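Side-chain contact in sylvaticin (Pythium sylvaticum, PDB 2POS), which is a secreted alpha-elicitin-like protein that may bind sterols and elicit defence responses in plants, as elicitins do: residues A62-N67 and K84-F89. Sequence-based numbering, arbitrary orientation.
Sequences AIKALN and KLVTEF
The flat group at this contact is the peptide joining Val86 to Thr87, and Lys64 lies over one of its faces: CE of Lys64 sits above Val86 O at 3.2 Å, well off the peptide plane. Water 1 approaches the same oxygen close to that plane, tilted slightly toward the opposite face, and is hydrogen-bonded to Val86 O at 2.7 Å. On the lysine's side of this peptide, the Val86 side chain faces helix 54-64 with both branches in use. Its CG1 presses on Ile63, 3.5 Å from Ile63 CG2, a tight carbon pair, and also abuts CB of that isoleucine. Its CG2 lies alongside the first part of the lysine chain, 3.7 Å from Lys64 CG, so the valine fits against two successive residues of helix 54-64. With CG1 of Ile63 beside the backbone N (chi1 -58°), CG2 takes the place opposite that N and meets the valine, while Val82 and Ile60 extend the apolar patch along the two helices. Lys64 leaves the helix with its aliphatic chain fully extended, running past Val86 in the opposite sense and also touching Glu90. The ammonium reaches the helix 82-92 backbone through two waters: NZ of Lys64 donates to water 2 at 2.9 Å, and that water donates in turn to Thr87 O. A longer bond, 3.2 Å, links Lys64 NZ to water 1. The Thr87 hydroxyl is hydrogen-bonded to Lys83 O, one turn earlier. The contact thus joins helices 54-64 and 82-92, the sequence between them including the hairpin of 73-75 and 78-80, by an apolar interface at Ile63 and Val86 bordered by a hydrated one, where the lysine ammonium is probably solvated by two waters that link it to the carbonyl oxygens of Val86 and Thr87.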
ATOM      1  N   ALA A  62      -3.486   5.928   6.644  1.00 14.10           N
ATOM      2  CA  ALA A  62      -2.467   6.955   6.400  1.00 13.76           C
ATOM      3  C   ALA A  62      -2.154   7.106   4.904  1.00 13.64           C
ATOM      4  O   ALA A  62      -1.894   8.217   4.428  1.00 14.15           O
ATOM      5  CB  ALA A  62      -1.201   6.656   7.190  1.00 13.79           C
ATOM      6  N   ILE A  63      -2.195   5.998   4.163  1.00 13.07           N
ATOM      7  CA  ILE A  63      -2.022   6.055   2.707  1.00 13.00           C
ATOM      8  C   ILE A  63      -3.231   6.719   2.045  1.00 13.47           C
ATOM      9  O   ILE A  63      -3.077   7.538   1.134  1.00 13.84           O
ATOM     10  CB  ILE A  63      -1.733   4.657   2.080  1.00 13.12           C
ATOM     11  CG1 ILE A  63      -0.472   4.054   2.708  1.00 12.42           C
ATOM     12  CG2 ILE A  63      -1.534   4.783   0.573  1.00 12.66           C
ATOM     13  CD1 ILE A  63      -0.291   2.540   2.511  1.00 13.31           C
ATOM     14  N   LYS A  64      -4.432   6.373   2.501  1.00 14.23           N
ATOM     15  CA  LYS A  64      -5.637   7.020   1.986  1.00 15.11           C
ATOM     16  C   LYS A  64      -5.535   8.540   2.103  1.00 15.42           C
ATOM     17  O   LYS A  64      -5.915   9.263   1.184  1.00 15.84           O
ATOM     18  CB  LYS A  64      -6.879   6.537   2.726  1.00 15.54           C
ATOM     19  CG  LYS A  64      -7.354   5.179   2.306  1.00 17.14           C
ATOM     20  CD  LYS A  64      -8.604   4.815   3.080  1.00 19.58           C
ATOM     21  CE  LYS A  64      -9.116   3.464   2.657  1.00 22.74           C
ATOM     22  NZ  LYS A  64     -10.272   3.062   3.496  1.00 25.72           N
ATOM     23  N   ALA A  65      -5.011   9.006   3.239  1.00 15.94           N
ATOM     24  CA  ALA A  65      -4.872  10.439   3.534  1.00 15.89           C
ATOM     25  C   ALA A  65      -3.926  11.186   2.579  1.00 16.07           C
ATOM     26  O   ALA A  65      -3.971  12.421   2.484  1.00 16.68           O
ATOM     27  CB  ALA A  65      -4.424  10.631   4.991  1.00 15.92           C
ATOM     28  N   LEU A  66      -3.079  10.434   1.876  1.00 15.66           N
ATOM     29  CA  LEU A  66      -2.176  10.999   0.868  1.00 15.43           C
ATOM     30  C   LEU A  66      -2.869  11.232  -0.467  1.00 15.14           C
ATOM     31  O   LEU A  66      -2.272  11.778  -1.391  1.00 14.93           O
ATOM     32  CB  LEU A  66      -0.992  10.066   0.623  1.00 15.80           C
ATOM     33  CG  LEU A  66      -0.251   9.491   1.824  1.00 17.18           C
ATOM     34  CD1 LEU A  66       0.722   8.444   1.323  1.00 18.91           C
ATOM     35  CD2 LEU A  66       0.461  10.586   2.597  1.00 19.42           C
ATOM     36  N   ASN A  67      -4.117  10.793  -0.569  1.00 14.91           N
ATOM     37  CA  ASN A  67      -4.885  10.904  -1.812  1.00 15.02           C
ATOM     38  C   ASN A  67      -4.172  10.321  -3.031  1.00 14.53           C
ATOM     39  O   ASN A  67      -3.924  11.039  -4.003  1.00 14.83           O
ATOM     40  CB  ASN A  67      -5.307  12.354  -2.051  1.00 14.68           C
ATOM     41  CG  ASN A  67      -6.233  12.853  -0.974  1.00 17.10           C
ATOM     42  OD1 ASN A  67      -7.184  12.163  -0.596  1.00 19.77           O
ATOM     43  ND2 ASN A  67      -5.951  14.039  -0.446  1.00 18.18           N
ATOM     44  N   LYS A  84      -6.388   1.450  -5.487  1.00 12.28           N
ATOM     45  CA  LYS A  84      -7.070   0.157  -5.428  1.00 12.33           C
ATOM     46  C   LYS A  84      -6.696  -0.582  -4.148  1.00 12.51           C
ATOM     47  O   LYS A  84      -7.567  -1.032  -3.401  1.00 12.23           O
ATOM     48  CB  LYS A  84      -6.702  -0.678  -6.644  1.00 12.37           C
ATOM     49  CG  LYS A  84      -7.299  -2.083  -6.654  1.00 13.85           C
ATOM     50  CD  LYS A  84      -6.885  -2.767  -7.939  1.00 16.40           C
ATOM     51  CE  LYS A  84      -7.525  -4.122  -8.090  1.00 19.76           C
ATOM     52  NZ  LYS A  84      -7.026  -4.737  -9.343  1.00 21.54           N
ATOM     53  N   LEU A  85      -5.392  -0.683  -3.896  1.00 12.51           N
ATOM     54  CA  LEU A  85      -4.886  -1.395  -2.731  1.00 13.54           C
ATOM     55  C   LEU A  85      -5.564  -0.910  -1.463  1.00 12.91           C
ATOM     56  O   LEU A  85      -6.113  -1.708  -0.684  1.00 12.87           O
ATOM     57  CB  LEU A  85      -3.365  -1.197  -2.624  1.00 13.81           C
ATOM     58  CG  LEU A  85      -2.714  -1.542  -1.276  1.00 15.70           C
ATOM     59  CD1 LEU A  85      -2.673  -3.037  -1.114  1.00 18.90           C
ATOM     60  CD2 LEU A  85      -1.312  -0.928  -1.168  1.00 16.17           C
ATOM     61  N   VAL A  86      -5.544   0.401  -1.254  1.00 12.93           N
ATOM     62  CA  VAL A  86      -5.988   0.935   0.035  1.00 13.37           C
ATOM     63  C   VAL A  86      -7.506   0.950   0.163  1.00 13.36           C
ATOM     64  O   VAL A  86      -8.028   0.824   1.262  1.00 13.72           O
ATOM     65  CB  VAL A  86      -5.367   2.323   0.381  1.00 13.66           C
ATOM     66  CG1 VAL A  86      -3.861   2.216   0.428  1.00 14.21           C
ATOM     67  CG2 VAL A  86      -5.814   3.409  -0.599  1.00 14.79           C
ATOM     68  N   THR A  87      -8.209   1.091  -0.962  1.00 13.46           N
ATOM     69  CA  THR A  87      -9.668   1.146  -0.939  1.00 13.64           C
ATOM     70  C   THR A  87     -10.238  -0.248  -0.690  1.00 14.08           C
ATOM     71  O   THR A  87     -11.204  -0.406   0.061  1.00 14.02           O
ATOM     72  CB  THR A  87     -10.222   1.737  -2.244  1.00 13.45           C
ATOM     73  OG1 THR A  87      -9.663   3.040  -2.449  1.00 14.00           O
ATOM     74  CG2 THR A  87     -11.737   1.860  -2.184  1.00 13.61           C
ATOM     75  N   GLU A  88      -9.613  -1.255  -1.295  1.00 13.85           N
ATOM     76  CA  GLU A  88     -10.094  -2.627  -1.180  1.00 14.25           C
ATOM     77  C   GLU A  88      -9.602  -3.367   0.061  1.00 14.30           C
ATOM     78  O   GLU A  88     -10.105  -4.453   0.368  1.00 14.17           O
ATOM     79  CB  GLU A  88      -9.752  -3.418  -2.443  1.00 14.52           C
ATOM     80  CG  GLU A  88     -10.526  -2.932  -3.668  1.00 15.45           C
ATOM     81  CD  GLU A  88     -10.399  -3.842  -4.868  1.00 16.83           C
ATOM     82  OE1 GLU A  88      -9.416  -4.615  -4.950  1.00 17.54           O
ATOM     83  OE2 GLU A  88     -11.297  -3.774  -5.741  1.00 18.46           O
ATOM     84  N   PHE A  89      -8.637  -2.787   0.777  1.00 13.98           N
ATOM     85  CA  PHE A  89      -8.009  -3.484   1.897  1.00 13.94           C
ATOM     86  C   PHE A  89      -8.997  -3.946   2.973  1.00 14.22           C
ATOM     87  O   PHE A  89      -9.071  -5.138   3.275  1.00 14.34           O
ATOM     88  CB  PHE A  89      -6.877  -2.653   2.526  1.00 13.91           C
ATOM     89  CG  PHE A  89      -6.298  -3.285   3.765  1.00 12.66           C
ATOM     90  CD1 PHE A  89      -5.456  -4.388   3.671  1.00 13.62           C
ATOM     91  CD2 PHE A  89      -6.641  -2.804   5.026  1.00 13.24           C
ATOM     92  CE1 PHE A  89      -4.941  -4.988   4.820  1.00 13.28           C
ATOM     93  CE2 PHE A  89      -6.134  -3.401   6.174  1.00 13.61           C
ATOM     94  CZ  PHE A  89      -5.286  -4.494   6.065  1.00 14.22           C
TER
HETATM   95  O   HOH W   1      -9.810  -0.091   3.079  1.00 18.22           O
HETATM   96  O   HOH W   2     -12.163   1.213   2.266  1.00 34.66           O